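Long-range contact in apical membrane antigen 1 (Babesia divergens, PDB 4APM), which probably takes part in host-cell invasion as a surface antigen of the moving junction between the parasite and the cell it enters: residues K9-A17 with V357-T365. Residues are numbered along the deposited sequence; the frame is centred on the assembly and turned at random.
Sequences KDIWGRYMA and VPFPCDIVT
The indole of W12 has I363 CG2 centred over one face of its six-membered ring, 3.6 Å from the centroid in a CH-pi contact, while T365 OG1 and F359 CZ sit at its edge. The Y15 ring takes a second CH-pi contact, with P360 CG over the centre of its face; P360 and I363 are the two ends of a type I turn. In this ectodomain fragment of AMA1, a family of the PAN clan, the contact joins the kinked N-terminal helix 8-16 to the loop before strand 367-368. F359 approaches W12 with the two ring planes at 87°, F359 CZ lying 3.5 Å from W12 CH2. The Y15 side chain crosses P360 at about a right angle; its OH meets V357 CG1, and its CB packs on I363 CD1. I11 slides past I363, bringing I11 CD1 to 3.6 Å from I363 CG2. L336 of strand 335-339 touches both W12 and F359, and a disulfide ties C361 to C409, in the connection between strands 400-406 and 410-416. The indole N-H of buried W12 is satisfied by a nearly straight bond (168°) from W12 NE1 to T365 OG1, 3.1 Å long, with the oxygen in the ring plane.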
ATOM      1  N   LYS A   9      -1.520  15.679  15.614  1.00 63.50           N
ATOM      2  CA  LYS A   9      -0.272  15.425  14.889  1.00 68.26           C
ATOM      3  C   LYS A   9       0.796  14.826  15.823  1.00 64.64           C
ATOM      4  O   LYS A   9       1.438  13.835  15.479  1.00 60.91           O
ATOM      5  CB  LYS A   9       0.245  16.707  14.215  1.00 64.96           C
ATOM      6  CG  LYS A   9       1.356  16.488  13.196  1.00 63.04           C
ATOM      7  CD  LYS A   9       1.929  17.818  12.708  1.00 70.82           C
ATOM      8  CE  LYS A   9       2.903  17.642  11.544  1.00 70.47           C
ATOM      9  NZ  LYS A   9       4.157  16.937  11.938  1.00 68.82           N
ATOM     10  N   ASP A  10       0.941  15.411  17.014  1.00 63.03           N
ATOM     11  CA  ASP A  10       1.947  14.970  17.984  1.00 60.88           C
ATOM     12  C   ASP A  10       1.676  13.582  18.540  1.00 52.33           C
ATOM     13  O   ASP A  10       2.544  12.730  18.501  1.00 58.77           O
ATOM     14  CB  ASP A  10       2.110  15.979  19.131  1.00 69.33           C
ATOM     15  CG  ASP A  10       2.712  17.300  18.673  1.00 78.29           C
ATOM     16  OD1 ASP A  10       3.492  17.300  17.697  1.00 77.77           O
ATOM     17  OD2 ASP A  10       2.388  18.344  19.281  1.00 78.60           O
ATOM     18  N   ILE A  11       0.488  13.339  19.073  1.00 51.19           N
ATOM     19  CA  ILE A  11       0.278  12.056  19.737  1.00 54.08           C
ATOM     20  C   ILE A  11       0.147  10.878  18.747  1.00 52.90           C
ATOM     21  O   ILE A  11       0.400   9.723  19.098  1.00 51.21           O
ATOM     22  CB  ILE A  11      -0.820  12.089  20.844  1.00 56.38           C
ATOM     23  CG1 ILE A  11      -2.116  11.406  20.392  1.00 60.58           C
ATOM     24  CG2 ILE A  11      -1.059  13.509  21.354  1.00 57.32           C
ATOM     25  CD1 ILE A  11      -2.800  10.622  21.493  1.00 57.56           C
ATOM     26  N   TRP A  12      -0.116  11.198  17.484  1.00 50.07           N
ATOM     27  CA  TRP A  12      -0.177  10.190  16.421  1.00 48.49           C
ATOM     28  C   TRP A  12       1.151   9.982  15.711  1.00 49.51           C
ATOM     29  O   TRP A  12       1.321   9.013  14.957  1.00 51.91           O
ATOM     30  CB  TRP A  12      -1.263  10.562  15.417  1.00 42.51           C
ATOM     31  CG  TRP A  12      -2.647  10.169  15.858  1.00 38.98           C
ATOM     32  CD1 TRP A  12      -3.646  10.995  16.373  1.00 39.46           C
ATOM     33  CD2 TRP A  12      -3.252   8.837  15.783  1.00 35.97           C
ATOM     34  NE1 TRP A  12      -4.794  10.276  16.620  1.00 35.99           N
ATOM     35  CE2 TRP A  12      -4.615   8.973  16.299  1.00 35.77           C
ATOM     36  CE3 TRP A  12      -2.817   7.594  15.347  1.00 36.39           C
ATOM     37  CZ2 TRP A  12      -5.479   7.898  16.376  1.00 33.74           C
ATOM     38  CZ3 TRP A  12      -3.694   6.510  15.454  1.00 38.34           C
ATOM     39  CH2 TRP A  12      -4.990   6.662  15.967  1.00 37.00           C
ATOM     40  N   GLY A  13       2.107  10.871  15.969  1.00 44.67           N
ATOM     41  CA  GLY A  13       3.297  11.003  15.131  1.00 41.25           C
ATOM     42  C   GLY A  13       4.102   9.727  14.962  1.00 41.69           C
ATOM     43  O   GLY A  13       4.600   9.441  13.885  1.00 43.74           O
ATOM     44  N   ARG A  14       4.225   8.944  16.020  1.00 44.44           N
ATOM     45  CA  ARG A  14       5.009   7.724  15.934  1.00 41.78           C
ATOM     46  C   ARG A  14       4.301   6.681  15.074  1.00 41.57           C
ATOM     47  O   ARG A  14       4.914   6.099  14.170  1.00 39.43           O
ATOM     48  CB  ARG A  14       5.331   7.158  17.312  1.00 38.32           C
ATOM     49  CG  ARG A  14       6.542   6.239  17.286  1.00 47.16           C
ATOM     50  CD  ARG A  14       7.024   5.873  18.686  0.60 48.34           C
ATOM     51  NE  ARG A  14       6.771   4.465  18.981  0.60 51.13           N
ATOM     52  CZ  ARG A  14       5.781   4.025  19.754  0.60 55.56           C
ATOM     53  NH1 ARG A  14       4.961   4.886  20.350  0.60 54.40           N
ATOM     54  NH2 ARG A  14       5.625   2.723  19.949  0.60 56.28           N
ATOM     55  N   TYR A  15       3.003   6.493  15.327  1.00 34.93           N
ATOM     56  CA  TYR A  15       2.218   5.484  14.635  1.00 34.48           C
ATOM     57  C   TYR A  15       2.052   5.822  13.144  1.00 32.46           C
ATOM     58  O   TYR A  15       1.935   4.930  12.303  1.00 32.06           O
ATOM     59  CB  TYR A  15       0.837   5.334  15.293  1.00 31.64           C
ATOM     60  CG  TYR A  15       0.018   4.165  14.745  1.00 32.93           C
ATOM     61  CD1 TYR A  15       0.246   2.847  15.183  1.00 32.64           C
ATOM     62  CD2 TYR A  15      -0.987   4.377  13.803  1.00 28.49           C
ATOM     63  CE1 TYR A  15      -0.498   1.778  14.675  1.00 30.90           C
ATOM     64  CE2 TYR A  15      -1.758   3.331  13.318  1.00 29.85           C
ATOM     65  CZ  TYR A  15      -1.502   2.034  13.727  1.00 33.75           C
ATOM     66  OH  TYR A  15      -2.248   0.997  13.179  1.00 31.36           O
ATOM     67  N   MET A  16       1.935   7.111  12.850  1.00 33.57           N
ATOM     68  CA  MET A  16       1.472   7.568  11.542  1.00 32.63           C
ATOM     69  C   MET A  16       2.626   7.827  10.577  1.00 31.96           C
ATOM     70  O   MET A  16       2.397   8.110   9.406  1.00 33.66           O
ATOM     71  CB  MET A  16       0.621   8.837  11.671  1.00 29.09           C
ATOM     72  CG  MET A  16      -0.786   8.609  12.202  1.00 29.11           C
ATOM     73  SD  MET A  16      -1.681   7.290  11.352  1.00 30.09           S
ATOM     74  CE  MET A  16      -2.115   8.105   9.814  1.00 25.73           C
ATOM     75  N   ALA A  17       3.859   7.738  11.068  1.00 30.20           N
ATOM     76  CA  ALA A  17       5.030   8.000  10.224  1.00 29.43           C
ATOM     77  C   ALA A  17       5.039   7.091   8.991  1.00 31.04           C
ATOM     78  O   ALA A  17       5.280   7.551   7.878  1.00 32.39           O
ATOM     79  CB  ALA A  17       6.327   7.870  11.017  1.00 25.82           C
ATOM     80  N   VAL A 357      -5.200  -4.870  10.817  1.00 32.54           N
ATOM     81  CA  VAL A 357      -4.539  -4.722  12.063  1.00 33.32           C
ATOM     82  C   VAL A 357      -5.519  -3.865  12.854  1.00 36.93           C
ATOM     83  O   VAL A 357      -6.174  -3.000  12.274  1.00 38.27           O
ATOM     84  CB  VAL A 357      -3.190  -4.011  11.776  1.00 34.20           C
ATOM     85  CG1 VAL A 357      -3.082  -2.612  12.359  1.00 31.17           C
ATOM     86  CG2 VAL A 357      -2.006  -4.925  12.060  1.00 28.44           C
ATOM     87  N   PRO A 358      -5.723  -4.169  14.145  1.00 38.31           N
ATOM     88  CA  PRO A 358      -6.752  -3.421  14.879  1.00 37.21           C
ATOM     89  C   PRO A 358      -6.396  -1.950  15.028  1.00 37.52           C
ATOM     90  O   PRO A 358      -5.210  -1.612  15.067  1.00 40.20           O
ATOM     91  CB  PRO A 358      -6.767  -4.106  16.262  1.00 36.97           C
ATOM     92  CG  PRO A 358      -5.476  -4.856  16.347  1.00 33.93           C
ATOM     93  CD  PRO A 358      -5.211  -5.302  14.935  1.00 37.85           C
ATOM     94  N   PHE A 359      -7.411  -1.084  15.102  1.00 38.31           N
ATOM     95  CA  PHE A 359      -7.230   0.331  15.498  1.00 37.50           C
ATOM     96  C   PHE A 359      -6.343   0.404  16.758  1.00 42.76           C
ATOM     97  O   PHE A 359      -6.417  -0.486  17.611  1.00 44.01           O
ATOM     98  CB  PHE A 359      -8.602   0.999  15.755  1.00 33.30           C
ATOM     99  CG  PHE A 359      -8.520   2.490  15.958  1.00 29.15           C
ATOM    100  CD1 PHE A 359      -8.077   3.008  17.153  1.00 30.93           C
ATOM    101  CD2 PHE A 359      -8.776   3.360  14.914  1.00 29.97           C
ATOM    102  CE1 PHE A 359      -7.925   4.365  17.324  1.00 32.10           C
ATOM    103  CE2 PHE A 359      -8.620   4.722  15.067  1.00 33.09           C
ATOM    104  CZ  PHE A 359      -8.204   5.230  16.284  1.00 35.09           C
ATOM    105  N   PRO A 360      -5.436   1.409  16.848  1.00 44.17           N
ATOM    106  CA  PRO A 360      -4.572   1.394  18.038  1.00 42.79           C
ATOM    107  C   PRO A 360      -5.237   2.054  19.260  1.00 43.09           C
ATOM    108  O   PRO A 360      -5.100   3.260  19.477  1.00 38.40           O
ATOM    109  CB  PRO A 360      -3.329   2.169  17.582  1.00 40.87           C
ATOM    110  CG  PRO A 360      -3.826   3.093  16.526  1.00 38.73           C
ATOM    111  CD  PRO A 360      -4.980   2.393  15.845  1.00 40.96           C
ATOM    112  N   CYS A 361      -5.942   1.239  20.044  1.00 43.91           N
ATOM    113  CA  CYS A 361      -6.806   1.711  21.134  1.00 42.97           C
ATOM    114  C   CYS A 361      -6.112   2.628  22.104  1.00 43.58           C
ATOM    115  O   CYS A 361      -6.750   3.482  22.715  1.00 45.35           O
ATOM    116  CB  CYS A 361      -7.374   0.526  21.891  1.00 41.93           C
ATOM    117  SG  CYS A 361      -7.930  -0.759  20.773  1.00 49.41           S
ATOM    118  N   ASP A 362      -4.804   2.474  22.242  1.00 43.79           N
ATOM    119  CA  ASP A 362      -4.067   3.270  23.214  1.00 46.65           C
ATOM    120  C   ASP A 362      -3.827   4.723  22.797  1.00 47.09           C
ATOM    121  O   ASP A 362      -3.368   5.518  23.604  1.00 52.70           O
ATOM    122  CB  ASP A 362      -2.737   2.597  23.570  1.00 51.65           C
ATOM    123  CG  ASP A 362      -1.882   2.312  22.346  0.60 52.13           C
ATOM    124  OD1 ASP A 362      -2.430   1.832  21.328  0.60 51.75           O
ATOM    125  OD2 ASP A 362      -0.659   2.552  22.409  0.60 55.76           O
ATOM    126  N   ILE A 363      -4.085   5.070  21.539  1.00 47.79           N
ATOM    127  CA  ILE A 363      -3.831   6.453  21.073  1.00 44.34           C
ATOM    128  C   ILE A 363      -5.160   7.208  20.951  1.00 44.52           C
ATOM    129  O   ILE A 363      -5.999   6.885  20.110  1.00 45.73           O
ATOM    130  CB  ILE A 363      -3.045   6.482  19.737  1.00 44.29           C
ATOM    131  CG1 ILE A 363      -1.661   5.846  19.901  1.00 47.00           C
ATOM    132  CG2 ILE A 363      -2.891   7.904  19.209  1.00 42.66           C
ATOM    133  CD1 ILE A 363      -1.003   5.463  18.583  1.00 44.58           C
ATOM    134  N   VAL A 364      -5.383   8.161  21.849  1.00 49.34           N
ATOM    135  CA  VAL A 364      -6.739   8.652  22.109  1.00 46.56           C
ATOM    136  C   VAL A 364      -6.856  10.129  21.729  1.00 46.95           C
ATOM    137  O   VAL A 364      -6.060  10.952  22.167  1.00 50.28           O
ATOM    138  CB  VAL A 364      -7.180   8.408  23.583  1.00 49.12           C
ATOM    139  CG1 VAL A 364      -8.634   8.811  23.790  1.00 50.36           C
ATOM    140  CG2 VAL A 364      -7.000   6.945  23.968  1.00 47.01           C
ATOM    141  N   THR A 365      -7.808  10.432  20.850  1.00 43.28           N
ATOM    142  CA  THR A 365      -8.064  11.799  20.379  1.00 44.27           C
ATOM    143  C   THR A 365      -9.537  11.893  19.958  1.00 41.80           C
ATOM    144  O   THR A 365     -10.176  10.882  19.720  1.00 42.64           O
ATOM    145  CB  THR A 365      -7.184  12.177  19.153  1.00 49.08           C
ATOM    146  OG1 THR A 365      -7.370  11.215  18.105  1.00 46.47           O
ATOM    147  CG2 THR A 365      -5.708  12.245  19.528  1.00 48.36           C
TER